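Mirolysin (Tannerella forsythia, PDB 6R7V) is the latent zymogen of a pappalysin-family zinc metallopeptidase of the metzincin type, which probably hydrolyses peptide bonds once its cysteine switch is released. Local coordinates at residues R287-F290 with G295-R298; D64-S69 with G193-P198; N134-N139 with P177-V182. The protein carries 1 engineered substitution. All coordinates share one frame; numbering follows the deposited sequence.

Interaction 1: R287-F290 with G295-R298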
loop_
_atom_site.group_PDB
_atom_site.type_symbol
_atom_site.label_atom_id
_atom_site.label_comp_id
_atom_site.label_asym_id
_atom_site.label_seq_id
_atom_site.Cartn_x
_atom_site.Cartn_y
_atom_site.Cartn_z
ATOM N N ARG A 287 -5.503 -2.082 10.946
ATOM C CA ARG A 287 -6.876 -2.403 11.301
ATOM C C ARG A 287 -7.585 -1.281 12.053
ATOM O O ARG A 287 -8.819 -1.167 11.997
ATOM C CB ARG A 287 -6.923 -3.661 12.162
ATOM C CG ARG A 287 -6.475 -4.910 11.378
ATOM C CD ARG A 287 -6.547 -6.141 12.279
ATOM N NE ARG A 287 -7.901 -6.407 12.778
ATOM C CZ ARG A 287 -8.873 -6.972 12.065
ATOM N NH1 ARG A 287 -8.647 -7.381 10.813
ATOM N NH2 ARG A 287 -10.082 -7.143 12.598
ATOM N N SER A 288 -6.787 -0.448 12.739
ATOM C CA SER A 288 -7.337 0.659 13.533
ATOM C C SER A 288 -8.123 1.659 12.675
ATOM O O SER A 288 -9.031 2.320 13.202
ATOM C CB SER A 288 -6.229 1.375 14.303
ATOM O OG SER A 288 -5.421 2.191 13.472
ATOM N N LEU A 289 -7.836 1.731 11.374
ATOM C CA LEU A 289 -8.549 2.656 10.466
ATOM C C LEU A 289 -9.988 2.246 10.261
ATOM O O LEU A 289 -10.774 3.040 9.743
ATOM C CB LEU A 289 -7.848 2.715 9.108
ATOM C CG LEU A 289 -6.398 3.174 9.110
ATOM C CD1 LEU A 289 -5.800 3.012 7.747
ATOM C CD2 LEU A 289 -6.262 4.639 9.518
ATOM N N PHE A 290 -10.359 1.031 10.706
ATOM C CA PHE A 290 -11.715 0.547 10.500
ATOM C C PHE A 290 -12.486 0.517 11.817
ATOM O O PHE A 290 -13.545 -0.096 11.878
ATOM C CB PHE A 290 -11.672 -0.815 9.821
ATOM C CG PHE A 290 -10.988 -0.733 8.481
ATOM C CD1 PHE A 290 -11.724 -0.508 7.316
ATOM C CD2 PHE A 290 -9.611 -0.910 8.374
ATOM C CE1 PHE A 290 -11.087 -0.444 6.080
ATOM C CE2 PHE A 290 -8.975 -0.839 7.135
ATOM C CZ PHE A 290 -9.715 -0.590 6.001
ATOM N N GLY A 295 -13.238 5.237 13.012
ATOM C CA GLY A 295 -12.240 4.866 12.004
ATOM C C GLY A 295 -12.461 5.625 10.718
ATOM O O GLY A 295 -13.586 5.668 10.229
ATOM N N ILE A 296 -11.401 6.215 10.146
ATOM C CA ILE A 296 -11.553 7.021 8.926
ATOM C C ILE A 296 -12.086 6.164 7.745
ATOM O O ILE A 296 -12.796 6.708 6.895
ATOM C CB ILE A 296 -10.229 7.769 8.575
ATOM C CG1 ILE A 296 -10.443 8.909 7.556
ATOM C CG2 ILE A 296 -9.111 6.822 8.131
ATOM C CD1 ILE A 296 -10.956 10.241 8.121
ATOM N N ARG A 297 -11.787 4.830 7.715
ATOM C CA ARG A 297 -12.250 3.967 6.633
ATOM C C ARG A 297 -13.418 3.060 7.090
ATOM O O ARG A 297 -13.733 2.105 6.397
ATOM C CB ARG A 297 -11.077 3.136 6.066
ATOM C CG ARG A 297 -9.866 3.991 5.664
ATOM C CD ARG A 297 -8.977 3.230 4.651
ATOM N NE ARG A 297 -7.785 3.974 4.215
ATOM C CZ ARG A 297 -7.816 4.958 3.317
ATOM N NH1 ARG A 297 -8.978 5.383 2.824
ATOM N NH2 ARG A 297 -6.695 5.551 2.935
ATOM N N ARG A 298 -14.099 3.377 8.213
ATOM C CA ARG A 298 -15.193 2.531 8.712
ATOM C C ARG A 298 -16.362 2.359 7.721
ATOM O O ARG A 298 -16.960 1.280 7.696
ATOM C CB ARG A 298 -15.716 3.031 10.068
ATOM C CG ARG A 298 -16.514 4.318 9.978
ATOM C CD ARG A 298 -16.848 4.921 11.338
ATOM N NE ARG A 298 -17.596 6.172 11.190
ATOM C CZ ARG A 298 -17.046 7.376 11.051
ATOM N NH1 ARG A 298 -15.727 7.516 11.045
ATOM N NH2 ARG A 298 -17.814 8.452 10.930
#
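Leu289 and Phe290, which follow on from helix 280-288, meet a type I beta turn that spans Gly295 to Arg298. The backbones come close at two places, with CA-CA separations of 4.6 Å for Leu289 and Gly295 and 4.4 Å for Phe290 and Arg298. Between them Arg297 N donates to Leu289 O at 2.9 Å, the N-H...O angle being 154°. Gly295 packs on the same carbonyl, Gly295 C lying 3.2 Å from Leu289 O. Leu289 and Ile296 run side by side and touch through Leu289 CD2 and Ile296 CG2 at 3.8 Å. Phe290 crosses Arg297 obliquely; its ring receives Arg297 CB in an off-centre CH-pi contact, 4.0 Å from CB to the ring centroid. Extended from CG to NE, Arg297 makes a salt bridge from NH1 to Asp180 OD2, donates from NH2 to Trp212 O, and forms a cation-pi contact with Trp212. Arg298 turns back on its own turn: Arg298 NH1 reaches Gly295 O at 2.9 Å, from the face opposite to its backbone N. Thus one backbone bond and apolar packing close the connection, while the salt bridge to Asp180, with Trp212, probably offsets the charge of the buried Arg297.

Interaction 2: D64-S69 with G193-P198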
loop_
_atom_site.group_PDB
_atom_site.type_symbol
_atom_site.label_atom_id
_atom_site.label_comp_id
_atom_site.label_asym_id
_atom_site.label_seq_id
_atom_site.Cartn_x
_atom_site.Cartn_y
_atom_site.Cartn_z
ATOM N N ASP A 64 -6.704 -9.520 -17.638
ATOM C CA ASP A 64 -7.567 -9.718 -16.482
ATOM C C ASP A 64 -6.886 -10.709 -15.513
ATOM O O ASP A 64 -6.904 -10.487 -14.294
ATOM C CB ASP A 64 -8.931 -10.287 -16.915
ATOM C CG ASP A 64 -9.924 -9.325 -17.542
ATOM O OD1 ASP A 64 -11.042 -9.769 -17.868
ATOM O OD2 ASP A 64 -9.584 -8.122 -17.695
ATOM N N ALA A 65 -6.253 -11.793 -16.064
ATOM C CA ALA A 65 -5.540 -12.802 -15.260
ATOM C C ALA A 65 -4.411 -12.138 -14.481
ATOM O O ALA A 65 -4.206 -12.493 -13.324
ATOM C CB ALA A 65 -4.993 -13.930 -16.138
ATOM N N GLN A 66 -3.725 -11.149 -15.071
ATOM C CA GLN A 66 -2.647 -10.419 -14.396
ATOM C C GLN A 66 -3.213 -9.662 -13.177
ATOM O O GLN A 66 -2.655 -9.682 -12.075
ATOM C CB GLN A 66 -1.946 -9.465 -15.363
ATOM C CG GLN A 66 -0.560 -9.015 -14.905
ATOM C CD GLN A 66 0.441 -10.147 -14.794
ATOM O OE1 GLN A 66 0.415 -11.119 -15.564
ATOM N NE2 GLN A 66 1.366 -10.016 -13.863
ATOM N N ILE A 67 -4.376 -9.030 -13.357
ATOM C CA ILE A 67 -5.026 -8.263 -12.301
ATOM C C ILE A 67 -5.539 -9.182 -11.176
ATOM O O ILE A 67 -5.337 -8.908 -9.978
ATOM C CB ILE A 67 -6.155 -7.429 -12.888
ATOM C CG1 ILE A 67 -5.565 -6.343 -13.803
ATOM C CG2 ILE A 67 -7.030 -6.855 -11.767
ATOM C CD1 ILE A 67 -6.617 -5.712 -14.695
ATOM N N ILE A 68 -6.173 -10.311 -11.572
ATOM C CA ILE A 68 -6.662 -11.269 -10.575
ATOM C C ILE A 68 -5.476 -11.821 -9.756
ATOM O O ILE A 68 -5.603 -11.999 -8.538
ATOM C CB ILE A 68 -7.419 -12.375 -11.343
ATOM C CG1 ILE A 68 -8.756 -11.800 -11.881
ATOM C CG2 ILE A 68 -7.633 -13.674 -10.496
ATOM C CD1 ILE A 68 -9.421 -12.669 -12.933
ATOM N N SER A 69 -4.325 -12.047 -10.406
ATOM C CA SER A 69 -3.166 -12.526 -9.659
ATOM C C SER A 69 -2.730 -11.479 -8.629
ATOM O O SER A 69 -2.298 -11.872 -7.546
ATOM C CB SER A 69 -2.004 -12.893 -10.571
ATOM O OG SER A 69 -1.265 -11.786 -11.050
ATOM N N GLY A 193 3.657 -13.812 -15.085
ATOM C CA GLY A 193 2.989 -13.270 -16.261
ATOM C C GLY A 193 3.750 -12.123 -16.887
ATOM O O GLY A 193 4.949 -12.250 -17.157
ATOM N N SER A 194 3.056 -10.983 -17.073
ATOM C CA SER A 194 3.645 -9.793 -17.679
ATOM C C SER A 194 4.494 -8.966 -16.720
ATOM O O SER A 194 5.169 -8.026 -17.164
ATOM C CB SER A 194 2.560 -8.895 -18.269
ATOM O OG SER A 194 1.624 -8.480 -17.280
ATOM N N ALA A 195 4.491 -9.299 -15.412
ATOM C CA ALA A 195 5.275 -8.497 -14.465
ATOM C C ALA A 195 6.761 -8.738 -14.664
ATOM O O ALA A 195 7.180 -9.863 -14.974
ATOM C CB ALA A 195 4.869 -8.809 -13.038
ATOM N N GLU A 196 7.555 -7.673 -14.514
ATOM C CA GLU A 196 8.990 -7.714 -14.762
ATOM C C GLU A 196 9.816 -7.893 -13.522
ATOM O O GLU A 196 9.690 -7.159 -12.530
ATOM C CB GLU A 196 9.428 -6.448 -15.494
ATOM C CG GLU A 196 8.908 -6.434 -16.919
ATOM C CD GLU A 196 9.312 -5.242 -17.762
ATOM O OE1 GLU A 196 8.611 -4.972 -18.766
ATOM O OE2 GLU A 196 10.323 -4.579 -17.427
ATOM N N SER A 197 10.675 -8.908 -13.575
ATOM C CA SER A 197 11.628 -9.205 -12.525
ATOM C C SER A 197 12.561 -7.992 -12.306
ATOM O O SER A 197 12.888 -7.317 -13.296
ATOM C CB SER A 197 12.423 -10.437 -12.946
ATOM O OG SER A 197 13.441 -10.675 -12.003
ATOM N N PRO A 198 12.945 -7.629 -11.063
ATOM C CA PRO A 198 12.740 -8.357 -9.802
ATOM C C PRO A 198 11.500 -7.914 -8.996
ATOM O O PRO A 198 11.385 -8.266 -7.817
ATOM C CB PRO A 198 14.036 -8.056 -9.048
ATOM C CG PRO A 198 14.335 -6.637 -9.430
ATOM C CD PRO A 198 13.884 -6.500 -10.873
#
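Gln66 makes a side-chain-to-backbone contact with Ser194, tying helix 64-77 to the loop that leads from strand 182-185 to helix 203-212, the helix that carries the zinc ligands His207 and His211 of this metzincin-type peptidase. It is small and partly buried, and a single hydrogen bond crosses it: Ser194 N donates to Gln66 OE1 at 3.0 Å with an N-H...O angle of 160°. The donor stands well above the plane of the amide, 60° out of it. CG of Gln66 points anti to the backbone N (chi1 -161°) and the chain then bends at chi2, which swings the amide out from the helix to the loop. Its other end is held as well, because NE2 donates to Phe189 O and Asp192 O, just ahead of the segment. The loop therefore grips the amide through both its oxygen and its nitrogen, fixing its rotation. Gly193 passes close to the oxygen, its CA 3.4 Å from Gln66 OE1. One turn along the helix, Ser69 OG donates to Gln66 O and accepts from Arg191 N, a second link to the same loop. Ser194 OG lies 3.2 Å from Gln66 CD, yet is poorly angled for a hydrogen bond to OE1.

Interaction 3: N134-N139 with P177-V182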
loop_
_atom_site.group_PDB
_atom_site.type_symbol
_atom_site.label_atom_id
_atom_site.label_comp_id
_atom_site.label_asym_id
_atom_site.label_seq_id
_atom_site.Cartn_x
_atom_site.Cartn_y
_atom_site.Cartn_z
ATOM N N ASN A 134 -2.452 12.976 -12.369
ATOM C CA ASN A 134 -3.270 12.998 -13.571
ATOM C C ASN A 134 -3.911 11.638 -13.920
ATOM O O ASN A 134 -4.936 11.619 -14.618
ATOM C CB ASN A 134 -2.520 13.579 -14.786
ATOM C CG ASN A 134 -1.121 13.056 -15.099
ATOM O OD1 ASN A 134 -0.434 12.438 -14.274
ATOM N ND2 ASN A 134 -0.651 13.332 -16.321
ATOM N N VAL A 135 -3.369 10.512 -13.405
ATOM C CA VAL A 135 -3.999 9.217 -13.736
ATOM C C VAL A 135 -5.389 9.105 -13.066
ATOM O O VAL A 135 -6.208 8.268 -13.459
ATOM C CB VAL A 135 -3.064 8.025 -13.334
ATOM C CG1 VAL A 135 -3.076 7.784 -11.819
ATOM C CG2 VAL A 135 -3.460 6.738 -14.061
ATOM N N LYS A 136 -5.639 9.946 -12.048
ATOM C CA LYS A 136 -6.855 9.851 -11.251
ATOM C C LYS A 136 -7.953 10.762 -11.748
ATOM O O LYS A 136 -9.009 10.847 -11.111
ATOM C CB LYS A 136 -6.524 10.193 -9.780
ATOM C CG LYS A 136 -5.441 9.300 -9.212
ATOM C CD LYS A 136 -5.168 9.642 -7.758
ATOM C CE LYS A 136 -4.095 8.721 -7.194
ATOM N NZ LYS A 136 -3.548 9.217 -5.897
ATOM N N PHE A 137 -7.752 11.386 -12.911
ATOM C CA PHE A 137 -8.733 12.309 -13.452
ATOM C C PHE A 137 -8.995 12.058 -14.919
ATOM O O PHE A 137 -8.092 12.190 -15.759
ATOM C CB PHE A 137 -8.276 13.749 -13.264
ATOM C CG PHE A 137 -8.218 14.109 -11.802
ATOM C CD1 PHE A 137 -6.997 14.277 -11.159
ATOM C CD2 PHE A 137 -9.391 14.267 -11.061
ATOM C CE1 PHE A 137 -6.950 14.606 -9.798
ATOM C CE2 PHE A 137 -9.341 14.574 -9.697
ATOM C CZ PHE A 137 -8.123 14.772 -9.087
ATOM N N SER A 138 -10.241 11.737 -15.241
ATOM C CA SER A 138 -10.657 11.528 -16.625
ATOM C C SER A 138 -10.309 12.724 -17.525
ATOM O O SER A 138 -9.859 12.533 -18.661
ATOM C CB SER A 138 -12.154 11.276 -16.684
ATOM O OG SER A 138 -12.495 10.092 -15.985
ATOM N N ASN A 139 -10.463 13.958 -17.007
ATOM C CA ASN A 139 -10.195 15.156 -17.791
ATOM C C ASN A 139 -8.713 15.382 -18.077
ATOM O O ASN A 139 -8.394 16.139 -19.003
ATOM C CB ASN A 139 -10.771 16.398 -17.088
ATOM C CG ASN A 139 -12.270 16.419 -16.990
ATOM O OD1 ASN A 139 -12.996 15.723 -17.712
ATOM N ND2 ASN A 139 -12.763 17.238 -16.083
ATOM N N PRO A 177 -10.260 13.699 -0.891
ATOM C CA PRO A 177 -10.986 12.429 -0.994
ATOM C C PRO A 177 -10.985 11.791 -2.371
ATOM O O PRO A 177 -10.929 10.575 -2.472
ATOM C CB PRO A 177 -12.415 12.802 -0.573
ATOM C CG PRO A 177 -12.519 14.287 -0.789
ATOM C CD PRO A 177 -11.153 14.795 -0.438
ATOM N N ASN A 178 -11.009 12.605 -3.409
ATOM C CA ASN A 178 -11.112 12.070 -4.769
ATOM C C ASN A 178 -9.791 11.514 -5.323
ATOM O O ASN A 178 -9.816 10.871 -6.395
ATOM C CB ASN A 178 -11.673 13.121 -5.743
ATOM C CG ASN A 178 -12.793 13.983 -5.222
ATOM O OD1 ASN A 178 -13.874 13.505 -4.889
ATOM N ND2 ASN A 178 -12.561 15.288 -5.171
ATOM N N THR A 179 -8.665 11.666 -4.609
ATOM C CA THR A 179 -7.387 11.083 -5.073
ATOM C C THR A 179 -6.901 9.988 -4.112
ATOM O O THR A 179 -5.800 9.446 -4.298
ATOM C CB THR A 179 -6.341 12.183 -5.250
ATOM O OG1 THR A 179 -6.265 12.990 -4.069
ATOM C CG2 THR A 179 -6.611 13.034 -6.456
ATOM N N ASP A 180 -7.765 9.569 -3.169
ATOM C CA ASP A 180 -7.414 8.498 -2.262
ATOM C C ASP A 180 -7.314 7.165 -3.016
ATOM O O ASP A 180 -8.115 6.886 -3.920
ATOM C CB ASP A 180 -8.418 8.389 -1.103
ATOM C CG ASP A 180 -8.025 7.315 -0.101
ATOM O OD1 ASP A 180 -6.877 7.360 0.399
ATOM O OD2 ASP A 180 -8.825 6.409 0.118
ATOM N N GLY A 181 -6.276 6.387 -2.712
ATOM C CA GLY A 181 -6.046 5.122 -3.381
ATOM C C GLY A 181 -4.589 4.921 -3.674
ATOM O O GLY A 181 -3.717 5.575 -3.050
ATOM N N VAL A 182 -4.313 3.978 -4.609
ATOM C CA VAL A 182 -2.924 3.634 -4.919
ATOM C C VAL A 182 -2.728 3.515 -6.411
ATOM O O VAL A 182 -3.673 3.225 -7.170
ATOM C CB VAL A 182 -2.390 2.369 -4.183
ATOM C CG1 VAL A 182 -2.586 2.466 -2.663
ATOM C CG2 VAL A 182 -3.011 1.087 -4.723
HETATM O O HOH W 1 -2.083 7.203 -4.773
HETATM O O HOH W 2 -10.663 10.946 -9.025
#
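Lys136 reaches across to Thr179 and donates from NZ to Thr179 O at 2.8 Å, lying in the carbonyl plane. Here the contact is tight. The lysine chain is extended beyond CG and crosses the threonine at about a right angle, so that its methylenes pack on the way to the carbonyl, with Lys136 CD 3.8 Å from Thr179 CB. Phe137 adds a second apolar touch, its CZ 3.5 Å from Thr179 CG2, the methyl meeting the ring obliquely. With chi1 at 51°, Thr179 places OG1 between its backbone N and carbonyl carbon and CG2 beside the N; the methyl then meets Phe137 while the hydroxyl hydrogen-bonds to Gln168 OE1. The buried ammonium has further partners: a salt bridge to Asp133 OD1 and a water at 2.7 Å from Lys136 NZ, which in turn donates to Gly181 O. The carboxylate probably balances much of its charge.

The other side is looser. There Lys136 O and Asn178 O, both acceptors, do not meet directly; one water donates to each, at 2.7 Å from Lys136 O and 2.8 Å from Asn178 O. Asn178 is exposed and modelled in two conformers, and Phe137 is partly exposed.

In the fold, the two loops meet beside the mixed sheet. Lys136 lies on Trp155 of strand 152-157, Val183 of strand 182-185 and Tyr166 of strand 165-167, with Val135 on Trp155 and Val183 alongside. Val182, in strand 182-185, pairs through its backbone with Asn153 and Trp155, so the loop contact runs straight into the sheet, while Asp180 turns to Trp212 at the end of helix 203-212.

Overall arrangement
Interactions 1 and 3 are joined directly: Arg297 NH1 of interaction 1 forms a salt bridge with Asp180 OD2 of interaction 3 at 2.9 Å, although the centres of the two interactions lie 21 Å apart. Both meet helix 203-212 at Trp212. The side chains of Arg297 and Lys136 are about 14 Å and 13 Å from the zinc, outside its ligand shell of Cys6, His207, His211 and His217. Interaction 2 stands apart, about 19 Å from interaction 1 and 11 Å from interaction 3 between nearest atoms. Along the chain, interaction 3 nests within the loop that interaction 2 closes, and interaction 1 follows both.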